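Local coordinates for Ddb_g0293866 (Dictyostelium discoideum, PDB 5LW6), which carries an ADP-ribose-binding macrodomain, the part modelled here, and as a whole protein probably acts in DNA damage sensing and poly-ADP-ribose binding, at residues Q111-K114 and K115-D119; N134-E137 and Q138-L141; Q199-S203 and I204-E208; L240-E243 and T244-L248. All blocks are in the same frame, centred on the assembly; numbering follows the deposited sequence.

Contact 1: Q111-K114 and K115-D119; sequences QSFK and KHFND
At the C-terminal end of helix 107-116 the backbone bonds Lys115 N to Gln111 O (2.9 Å) and His116 N to Ser112 O continue the alpha-helical ladder, and a Schellman motif then closes it. Asp119 N reaches back to Lys114 O at 3.2 Å, Asn118 N bonds Lys115 O inside that turn, and Asn118 takes the positive phi (59°) expected of the C-prime residue. Phe117, already outside helical angles, gives its N-H weakly to both Phe113 O and Lys114 O.

Among the side chains, His116 makes the polar contact. Its chi1 of -72° sets the ring beside its own backbone N, which lets ND1 turn back to the carbonyl one turn earlier. ND1 donates to Ser112 O at 2.9 Å, the same carbonyl that receives His116 N, and the two donors come from opposite faces of the carbonyl plane. The ring nitrogen stands above that plane, 46° out of it, and not on a lone pair. This second bond restricts the turning of the imidazole.

Phe113 and Phe117, one helical turn apart, run side by side in the same direction. Phe117 CZ meets the edge of the Phe113 ring at CD2 (3.8 Å), while Phe113 O sits over one face of the Phe117 ring, 3.3 Å from CG and offset toward the rim.

This is the helix of the beta-alpha-beta unit between strands 95-101 and 125-130. Phe113 packs on Phe125 and Ile127 of the latter strand, Trp121 meets Phe117 edge-to-face, and Ser112 and His116 lean on helix 70-87.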
loop_
_atom_site.group_PDB
_atom_site.type_symbol
_atom_site.label_atom_id
_atom_site.label_comp_id
_atom_site.label_asym_id
_atom_site.label_seq_id
_atom_site.Cartn_x
_atom_site.Cartn_y
_atom_site.Cartn_z
ATOM N N GLN A 111 10.929 11.241 -13.323
ATOM C CA GLN A 111 11.943 10.784 -14.321
ATOM C C GLN A 111 12.592 9.448 -13.940
ATOM O O GLN A 111 12.877 8.640 -14.781
ATOM C CB GLN A 111 13.065 11.846 -14.496
ATOM C CG GLN A 111 12.632 13.049 -15.289
ATOM C CD GLN A 111 13.744 14.086 -15.410
ATOM O OE1 GLN A 111 14.737 14.076 -14.654
ATOM N NE2 GLN A 111 13.598 14.983 -16.393
ATOM N N SER A 112 12.799 9.212 -12.644
ATOM C CA SER A 112 13.424 8.003 -12.169
ATOM C C SER A 112 12.499 6.845 -12.432
ATOM O O SER A 112 12.946 5.779 -12.887
ATOM C CB SER A 112 13.691 8.049 -10.659
ATOM O OG SER A 112 14.545 6.975 -10.325
ATOM N N PHE A 113 11.203 7.019 -12.123
ATOM C CA PHE A 113 10.253 6.027 -12.499
ATOM C C PHE A 113 10.275 5.763 -13.989
ATOM O O PHE A 113 10.284 4.585 -14.413
ATOM C CB PHE A 113 8.795 6.300 -12.003
ATOM C CG PHE A 113 8.590 5.911 -10.575
ATOM C CD1 PHE A 113 8.938 6.754 -9.594
ATOM C CD2 PHE A 113 7.987 4.748 -10.229
ATOM C CE1 PHE A 113 8.757 6.434 -8.236
ATOM C CE2 PHE A 113 7.845 4.363 -8.895
ATOM C CZ PHE A 113 8.236 5.190 -7.882
ATOM N N LYS A 114 10.265 6.823 -14.790
ATOM C CA LYS A 114 10.284 6.659 -16.233
ATOM C C LYS A 114 11.465 5.845 -16.710
ATOM O O LYS A 114 11.317 4.978 -17.582
ATOM C CB LYS A 114 10.391 8.002 -16.941
ATOM C CG LYS A 114 9.135 8.793 -17.044
ATOM C CD LYS A 114 9.376 10.090 -17.866
ATOM C CE LYS A 114 8.118 10.975 -17.941
ATOM N NZ LYS A 114 8.380 12.166 -18.785
ATOM N N LYS A 115 12.599 6.032 -16.070
ATOM C CA LYS A 115 13.809 5.342 -16.428
ATOM C C LYS A 115 13.684 3.848 -16.134
ATOM O O LYS A 115 14.011 3.018 -16.980
ATOM C CB LYS A 115 14.978 5.972 -15.677
ATOM C CG LYS A 115 16.297 5.269 -15.802
ATOM C CD LYS A 115 17.331 5.759 -14.748
ATOM C CE LYS A 115 18.761 5.296 -15.134
ATOM N NZ LYS A 115 19.902 5.448 -14.149
ATOM N N HIS A 116 13.126 3.502 -14.981
ATOM C CA HIS A 116 12.886 2.094 -14.653
ATOM C C HIS A 116 11.851 1.415 -15.496
ATOM O O HIS A 116 11.829 0.227 -15.574
ATOM C CB HIS A 116 12.532 1.966 -13.140
ATOM C CG HIS A 116 13.710 2.194 -12.270
ATOM N ND1 HIS A 116 14.028 3.417 -11.708
ATOM C CD2 HIS A 116 14.710 1.352 -11.923
ATOM C CE1 HIS A 116 15.181 3.316 -11.063
ATOM N NE2 HIS A 116 15.612 2.087 -11.200
ATOM N N PHE A 117 10.954 2.173 -16.150
ATOM C CA PHE A 117 9.967 1.638 -16.987
ATOM C C PHE A 117 10.399 1.641 -18.447
ATOM O O PHE A 117 9.595 1.337 -19.312
ATOM C CB PHE A 117 8.658 2.452 -16.906
ATOM C CG PHE A 117 8.022 2.495 -15.551
ATOM C CD1 PHE A 117 8.190 1.413 -14.659
ATOM C CD2 PHE A 117 7.211 3.573 -15.193
ATOM C CE1 PHE A 117 7.598 1.457 -13.426
ATOM C CE2 PHE A 117 6.598 3.624 -13.954
ATOM C CZ PHE A 117 6.797 2.532 -13.062
ATOM N N ASN A 118 11.645 2.003 -18.721
ATOM C CA ASN A 118 12.194 1.929 -20.051
ATOM C C ASN A 118 11.429 2.761 -21.045
ATOM O O ASN A 118 11.215 2.352 -22.200
ATOM C CB ASN A 118 12.295 0.461 -20.498
ATOM C CG ASN A 118 13.093 -0.380 -19.518
ATOM O OD1 ASN A 118 12.595 -1.328 -18.907
ATOM N ND2 ASN A 118 14.345 0.004 -19.333
ATOM N N ASP A 119 10.974 3.925 -20.569
ATOM C CA ASP A 119 10.105 4.851 -21.336
ATOM C C ASP A 119 8.789 4.273 -21.830
ATOM O O ASP A 119 8.237 4.757 -22.826
ATOM C CB ASP A 119 10.883 5.565 -22.507
ATOM C CG ASP A 119 11.793 6.688 -22.009
ATOM O OD1 ASP A 119 11.311 7.548 -21.242
ATOM O OD2 ASP A 119 13.028 6.689 -22.325
#

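Contact 2: N134-E137 and Q138-L141; sequences NSLE and QFNL
Ser135 O takes a short, nearly straight bond from the side-chain amide of Gln138, NE2 to O 2.8 Å with an N-H...O angle of 164°. The oxygen lies in the amide plane of Gln138, and the same carbonyl also receives a weak bond from Gln138 N. With chi1 at 82°, CG of Gln138 is placed between its own N and carbonyl carbon, which folds the side chain back over the 3-10 turn; NE2 has a further acceptor in Ser133 O, so two carbonyls hold this buried amide.

One residue on, Phe139 N bonds weakly to Leu136 O at 3.4 Å, repeating the three-residue spacing of Gln138 N to Ser135 O that defines a 3-10 turn. Gln138 CG covers the centre of one face of the neighbouring Phe139 ring, and Leu136 CD2 approaches Phe139 CD2 at 4.1 Å. Leu141 CD2 rests against Glu137 O (3.6 Å).

This 3-10 turn belongs to the connection between strands 125-130 and 145-149. Gln138 and Leu141 touch Met99 of strand 95-101, whereas Phe139 meets Phe146 of strand 145-149 and packs against Leu163 and Met166 of helix 161-167.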
loop_
_atom_site.group_PDB
_atom_site.type_symbol
_atom_site.label_atom_id
_atom_site.label_comp_id
_atom_site.label_asym_id
_atom_site.label_seq_id
_atom_site.Cartn_x
_atom_site.Cartn_y
_atom_site.Cartn_z
ATOM N N ASN A 134 -2.311 12.509 6.051
ATOM C CA ASN A 134 -3.694 12.583 6.557
ATOM C C ASN A 134 -4.626 13.403 5.660
ATOM O O ASN A 134 -5.726 13.645 6.049
ATOM C CB ASN A 134 -3.716 13.109 7.996
ATOM C CG ASN A 134 -3.201 12.054 8.983
ATOM O OD1 ASN A 134 -2.204 12.265 9.671
ATOM N ND2 ASN A 134 -3.833 10.965 9.020
ATOM N N SER A 135 -4.186 13.749 4.462
ATOM C CA SER A 135 -4.990 14.599 3.586
ATOM C C SER A 135 -6.264 13.952 3.138
ATOM O O SER A 135 -6.243 12.813 2.751
ATOM C CB SER A 135 -4.249 14.947 2.262
ATOM O OG SER A 135 -3.189 15.810 2.537
ATOM N N LEU A 136 -7.355 14.735 3.051
ATOM C CA LEU A 136 -8.600 14.133 2.629
ATOM C C LEU A 136 -8.659 13.749 1.186
ATOM O O LEU A 136 -9.488 12.878 0.791
ATOM C CB LEU A 136 -9.818 15.014 2.993
ATOM C CG LEU A 136 -10.238 14.900 4.462
ATOM C CD1 LEU A 136 -11.336 15.911 4.764
ATOM C CD2 LEU A 136 -10.762 13.516 4.804
ATOM N N GLU A 137 -7.830 14.393 0.356
ATOM C CA GLU A 137 -7.832 14.127 -1.096
ATOM C C GLU A 137 -7.458 12.704 -1.446
ATOM O O GLU A 137 -7.708 12.237 -2.509
ATOM C CB GLU A 137 -6.840 15.098 -1.773
ATOM C CG GLU A 137 -5.412 14.868 -1.217
ATOM C CD GLU A 137 -4.308 15.771 -1.767
ATOM O OE1 GLU A 137 -4.094 15.752 -3.043
ATOM O OE2 GLU A 137 -3.630 16.438 -0.925
ATOM N N GLN A 138 -6.870 11.965 -0.526
ATOM C CA GLN A 138 -6.436 10.606 -0.812
ATOM C C GLN A 138 -7.495 9.523 -0.872
ATOM O O GLN A 138 -7.254 8.452 -1.372
ATOM C CB GLN A 138 -5.412 10.219 0.230
ATOM C CG GLN A 138 -5.893 9.750 1.546
ATOM C CD GLN A 138 -4.705 9.621 2.532
ATOM O OE1 GLN A 138 -3.971 8.626 2.512
ATOM N NE2 GLN A 138 -4.482 10.661 3.323
ATOM N N PHE A 139 -8.701 9.818 -0.421
ATOM C CA PHE A 139 -9.667 8.767 -0.187
ATOM C C PHE A 139 -10.657 8.516 -1.338
ATOM O O PHE A 139 -11.202 7.417 -1.427
ATOM C CB PHE A 139 -10.406 9.106 1.098
ATOM C CG PHE A 139 -9.503 9.079 2.278
ATOM C CD1 PHE A 139 -8.872 7.927 2.677
ATOM C CD2 PHE A 139 -9.247 10.223 2.969
ATOM C CE1 PHE A 139 -8.024 7.948 3.748
ATOM C CE2 PHE A 139 -8.342 10.274 3.995
ATOM C CZ PHE A 139 -7.729 9.095 4.386
ATOM N N ASN A 140 -10.861 9.500 -2.220
ATOM C CA ASN A 140 -11.800 9.289 -3.287
ATOM C C ASN A 140 -11.107 9.165 -4.639
ATOM O O ASN A 140 -11.475 9.858 -5.580
ATOM C CB ASN A 140 -12.868 10.412 -3.292
ATOM C CG ASN A 140 -14.146 10.039 -4.025
ATOM O OD1 ASN A 140 -14.380 8.897 -4.331
ATOM N ND2 ASN A 140 -14.994 11.009 -4.265
ATOM N N LEU A 141 -10.198 8.208 -4.778
ATOM C CA LEU A 141 -9.451 8.014 -6.032
ATOM C C LEU A 141 -9.984 6.888 -6.864
ATOM O O LEU A 141 -9.336 6.500 -7.807
ATOM C CB LEU A 141 -7.972 7.768 -5.722
ATOM C CG LEU A 141 -7.333 8.821 -4.816
ATOM C CD1 LEU A 141 -5.915 8.343 -4.575
ATOM C CD2 LEU A 141 -7.289 10.181 -5.452
HETATM O O HOH W 1 -11.125 12.723 -1.083
#

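Contact 3: Q199-S203 and I204-E208; sequences QLVNS and ILHKE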
loop_
_atom_site.group_PDB
_atom_site.type_symbol
_atom_site.label_atom_id
_atom_site.label_comp_id
_atom_site.label_asym_id
_atom_site.label_seq_id
_atom_site.Cartn_x
_atom_site.Cartn_y
_atom_site.Cartn_z
ATOM N N GLN A 199 -19.723 -4.395 10.777
ATOM C CA GLN A 199 -19.468 -3.198 11.596
ATOM C C GLN A 199 -18.889 -1.959 10.885
ATOM O O GLN A 199 -18.837 -0.894 11.489
ATOM N N LEU A 200 -18.515 -2.094 9.600
ATOM C CA LEU A 200 -17.647 -1.143 8.833
ATOM C C LEU A 200 -18.264 -0.800 7.492
ATOM O O LEU A 200 -17.822 0.072 6.727
ATOM C CB LEU A 200 -16.286 -1.828 8.573
ATOM C CG LEU A 200 -15.407 -2.129 9.779
ATOM C CD1 LEU A 200 -14.278 -3.007 9.321
ATOM C CD2 LEU A 200 -14.860 -0.879 10.445
ATOM N N VAL A 201 -19.277 -1.554 7.124
ATOM C CA VAL A 201 -19.915 -1.393 5.856
ATOM C C VAL A 201 -20.545 -0.008 5.685
ATOM O O VAL A 201 -20.719 0.477 4.567
ATOM C CB VAL A 201 -20.980 -2.524 5.647
ATOM C CG1 VAL A 201 -22.241 -2.309 6.441
ATOM C CG2 VAL A 201 -21.321 -2.664 4.176
ATOM N N ASN A 202 -20.910 0.596 6.782
ATOM C CA ASN A 202 -21.538 1.901 6.704
ATOM C C ASN A 202 -20.583 3.087 6.699
ATOM O O ASN A 202 -21.038 4.221 6.596
ATOM C CB ASN A 202 -22.518 2.079 7.813
ATOM C CG ASN A 202 -23.701 1.149 7.693
ATOM O OD1 ASN A 202 -24.054 0.499 8.673
ATOM N ND2 ASN A 202 -24.249 1.004 6.518
ATOM N N SER A 203 -19.282 2.821 6.782
ATOM C CA SER A 203 -18.221 3.859 6.755
ATOM C C SER A 203 -18.358 4.669 5.472
ATOM O O SER A 203 -18.629 4.132 4.419
ATOM C CB SER A 203 -16.832 3.222 6.767
ATOM O OG SER A 203 -15.731 4.221 6.589
ATOM N N ILE A 204 -18.040 5.964 5.542
ATOM C CA ILE A 204 -17.942 6.777 4.317
ATOM C C ILE A 204 -16.957 6.164 3.327
ATOM O O ILE A 204 -17.094 6.267 2.100
ATOM C CB ILE A 204 -17.498 8.226 4.699
ATOM C CG1 ILE A 204 -17.612 9.157 3.498
ATOM C CG2 ILE A 204 -16.089 8.247 5.229
ATOM C CD1 ILE A 204 -17.615 10.586 3.877
ATOM N N LEU A 205 -15.948 5.480 3.859
ATOM C CA LEU A 205 -14.940 4.935 3.002
ATOM C C LEU A 205 -15.573 3.928 2.044
ATOM O O LEU A 205 -15.165 3.810 0.877
ATOM C CB LEU A 205 -13.787 4.278 3.763
ATOM C CG LEU A 205 -12.996 5.328 4.442
ATOM C CD1 LEU A 205 -12.251 4.591 5.511
ATOM C CD2 LEU A 205 -12.090 6.129 3.582
ATOM N N HIS A 206 -16.502 3.127 2.528
ATOM C CA HIS A 206 -17.152 2.126 1.715
ATOM C C HIS A 206 -18.327 2.653 0.898
ATOM O O HIS A 206 -18.417 2.491 -0.308
ATOM C CB HIS A 206 -17.628 0.970 2.616
ATOM C CG HIS A 206 -18.292 -0.141 1.839
ATOM N ND1 HIS A 206 -17.666 -0.796 0.816
ATOM C CD2 HIS A 206 -19.543 -0.685 1.901
ATOM C CE1 HIS A 206 -18.485 -1.679 0.260
ATOM N NE2 HIS A 206 -19.638 -1.636 0.904
ATOM N N LYS A 207 -19.254 3.330 1.584
ATOM C CA LYS A 207 -20.483 3.769 0.993
ATOM C C LYS A 207 -20.321 4.865 -0.016
ATOM O O LYS A 207 -20.998 4.855 -1.058
ATOM C CB LYS A 207 -21.437 4.221 2.087
ATOM C CG LYS A 207 -22.039 3.066 2.871
ATOM C CD LYS A 207 -23.018 2.232 2.019
ATOM C CE LYS A 207 -23.802 1.252 2.887
ATOM N NZ LYS A 207 -24.341 0.117 2.060
ATOM N N GLU A 208 -19.492 5.834 0.289
ATOM C CA GLU A 208 -19.266 6.967 -0.594
ATOM C C GLU A 208 -18.026 6.834 -1.438
ATOM O O GLU A 208 -18.011 7.199 -2.613
ATOM C CB GLU A 208 -19.177 8.259 0.185
ATOM C CG GLU A 208 -20.545 8.860 0.519
ATOM C CD GLU A 208 -21.414 7.914 1.297
ATOM O OE1 GLU A 208 -21.051 7.627 2.490
ATOM O OE2 GLU A 208 -22.399 7.415 0.669
#
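A serine N-cap starts the short helix 204-207, directly after the type I beta turn from Leu200 to Ser203. Ser203 OG accepts from Leu205 N at 3.0 Å with an N-H...O angle of 155°. The torsion that sets OG opposite the serine's own N (chi1 174°) swings the hydroxyl forward over the first turn, where it also touches Leu205 CB. A second partner, Met166 O, ties this hydroxyl to the end of helix 161-167. Ser203 O meanwhile accepts from Lys207 N, 3.0 Å away and almost straight, and more weakly from His206 N.

The other side chains fold back on the turn. The His206 ring presents its edge to Val201 O, which lies near the ring plane 3.1 Å from CD2, and Val201 CG2 packs on CD2 at 3.5 Å. At another point of the rim, ND1 is hydrogen-bonded to Ile211 O, so the imidazole is held between the turn and the chain following the helix. Lys207 bends at chi2 (-69°) and lays its aliphatic part along the turn: CG lies 3.4 Å from Val201 O, and CE lies beside Asn202 ND2, the two chains pointing the same way.

Leu205 is buried against Leu163, Met166 and Leu167. A beta turn leading into a helix in which a serine hydroxyl takes up an N-H of the first turn is classical N-terminal capping, here at the head of a short helix within the connection between strands 189-193 and 213-217.

Contact 4: L240-E243 and T244-L248; sequences LLLE and TYHSL
This is a buried one-turn contact within helix 237-253, close to the centre of the domain, where the helix touches strands 55-59 and 213-217 as well as helix 70-87. Regular backbone bonds run through it, from Thr244 N to Leu240 O up to Ser247 N to Glu243 O (2.8 Å).

Thr244 adds a side-chain bond to the ladder. Its OG1 donates to Leu240 O at 2.8 Å, and since chi1 (-46°) sets OG1 beside the backbone N, hydroxyl and N-H grip one carbonyl from opposite faces of its plane. The Thr244 side chain also touches Val217 of strand 213-217.

Leu242 and His246 meet one turn apart: Leu242 CG comes to 3.5 Å from His246 CE1 and both methyls lie close to that atom, while Leu242 O sits over one face of the ring. Glu243 crosses the same imidazole at about a right angle, its carboxylate plane turned 73° from the ring. A water spans them, donating to Glu243 OE1 and lying 2.7 Å from His246 ND1, at the ring edge; NE2 is hydrogen-bonded to Glu83 OE1 of helix 70-87. Beside Leu241, the Tyr245 ring passes CE2 to within 4.3 Å of Leu241 CG, and its hydroxyl is hydrogen-bonded to Ile61 N.

The polar side chains named here are thus each given partners. Glu243 is held by a salt bridge to Lys188 and by the N-H groups of Ile38 and Gly39, which would favour a charged carboxylate. With Glu83 at NE2 and Glu243 across a water, His246 might be drawn toward the protonated form.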
loop_
_atom_site.group_PDB
_atom_site.type_symbol
_atom_site.label_atom_id
_atom_site.label_comp_id
_atom_site.label_asym_id
_atom_site.label_seq_id
_atom_site.Cartn_x
_atom_site.Cartn_y
_atom_site.Cartn_z
ATOM N N LEU A 240 13.444 -6.602 2.656
ATOM C CA LEU A 240 12.140 -6.508 3.289
ATOM C C LEU A 240 11.231 -5.449 2.650
ATOM O O LEU A 240 10.033 -5.667 2.610
ATOM C CB LEU A 240 12.276 -6.286 4.766
ATOM C CG LEU A 240 12.583 -7.574 5.568
ATOM C CD1 LEU A 240 12.933 -7.131 6.965
ATOM C CD2 LEU A 240 11.471 -8.608 5.578
ATOM N N LEU A 241 11.765 -4.363 2.134
ATOM C CA LEU A 241 10.848 -3.413 1.440
ATOM C C LEU A 241 10.306 -4.075 0.166
ATOM O O LEU A 241 9.129 -3.962 -0.183
ATOM C CB LEU A 241 11.549 -2.124 1.138
ATOM C CG LEU A 241 10.702 -1.061 0.447
ATOM C CD1 LEU A 241 9.581 -0.638 1.357
ATOM C CD2 LEU A 241 11.607 0.097 0.100
ATOM N N LEU A 242 11.155 -4.765 -0.587
ATOM C CA LEU A 242 10.672 -5.495 -1.730
ATOM C C LEU A 242 9.631 -6.513 -1.376
ATOM O O LEU A 242 8.620 -6.647 -2.098
ATOM C CB LEU A 242 11.832 -6.150 -2.519
ATOM C CG LEU A 242 11.416 -6.977 -3.720
ATOM C CD1 LEU A 242 10.886 -6.117 -4.813
ATOM C CD2 LEU A 242 12.606 -7.820 -4.170
ATOM N N GLU A 243 9.870 -7.267 -0.306
ATOM C CA GLU A 243 8.911 -8.259 0.119
ATOM C C GLU A 243 7.570 -7.601 0.482
ATOM O O GLU A 243 6.527 -8.195 0.268
ATOM C CB GLU A 243 9.453 -9.009 1.330
ATOM C CG GLU A 243 8.531 -10.057 1.923
ATOM C CD GLU A 243 8.097 -11.237 1.077
ATOM O OE1 GLU A 243 8.587 -11.501 -0.055
ATOM O OE2 GLU A 243 7.223 -11.999 1.628
ATOM N N THR A 244 7.612 -6.405 1.054
ATOM C CA THR A 244 6.389 -5.612 1.345
ATOM C C THR A 244 5.584 -5.403 0.046
ATOM O O THR A 244 4.384 -5.639 0.015
ATOM C CB THR A 244 6.673 -4.322 2.081
ATOM O OG1 THR A 244 7.586 -4.509 3.189
ATOM C CG2 THR A 244 5.428 -3.748 2.587
ATOM N N TYR A 245 6.252 -5.014 -1.011
ATOM C CA TYR A 245 5.552 -4.829 -2.272
ATOM C C TYR A 245 4.987 -6.140 -2.789
ATOM O O TYR A 245 3.854 -6.241 -3.216
ATOM C CB TYR A 245 6.441 -4.183 -3.348
ATOM C CG TYR A 245 6.524 -2.684 -3.221
ATOM C CD1 TYR A 245 5.515 -1.869 -3.735
ATOM C CD2 TYR A 245 7.548 -2.065 -2.585
ATOM C CE1 TYR A 245 5.583 -0.496 -3.601
ATOM C CE2 TYR A 245 7.620 -0.683 -2.458
ATOM C CZ TYR A 245 6.615 0.109 -2.946
ATOM O OH TYR A 245 6.664 1.526 -2.791
ATOM N N HIS A 246 5.787 -7.193 -2.735
ATOM C CA HIS A 246 5.282 -8.524 -3.138
ATOM C C HIS A 246 4.050 -8.935 -2.367
ATOM O O HIS A 246 3.102 -9.381 -2.930
ATOM C CB HIS A 246 6.387 -9.569 -3.025
ATOM C CG HIS A 246 7.421 -9.465 -4.099
ATOM N ND1 HIS A 246 8.752 -9.798 -3.900
ATOM C CD2 HIS A 246 7.316 -9.107 -5.398
ATOM C CE1 HIS A 246 9.424 -9.591 -5.027
ATOM N NE2 HIS A 246 8.566 -9.213 -5.965
ATOM N N SER A 247 4.082 -8.782 -1.051
ATOM C CA SER A 247 2.938 -9.058 -0.210
ATOM C C SER A 247 1.723 -8.239 -0.588
ATOM O O SER A 247 0.569 -8.743 -0.612
ATOM C CB SER A 247 3.311 -8.741 1.232
ATOM O OG SER A 247 4.230 -9.708 1.615
ATOM N N LEU A 248 1.931 -6.959 -0.819
ATOM C CA LEU A 248 0.839 -6.089 -1.211
ATOM C C LEU A 248 0.191 -6.569 -2.498
ATOM O O LEU A 248 -1.023 -6.628 -2.627
ATOM C CB LEU A 248 1.390 -4.672 -1.311
ATOM C CG LEU A 248 0.417 -3.620 -1.809
ATOM C CD1 LEU A 248 -0.793 -3.516 -0.883
ATOM C CD2 LEU A 248 1.150 -2.290 -1.915
HETATM O O HOH W 2 10.325 -10.796 -1.967
#

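How the contacts relate
All four are local contacts in one chain. Contact 4 is the buried one, its centre about 10 Å from the chain's centre, with polar side chains matched by ionic and hydrogen-bonding partners. The other three are partly buried; contact 1, whose centre lies about 21 Å from the chain's centre, mixes buried phenylalanines with exposed lysines, yet like contact 4 it sends side chains onto helix 70-87. Contacts 2 and 3 touch directly, Phe139 CD1 to Leu205 CD2 at 3.8 Å, and share helix 161-167 as a packing surface. Contact 1 terminates a helix, contact 3 starts one, contact 2 holds a 3-10 turn in a loop with a glutamine amide bond, and contact 4 reinforces a helix midway.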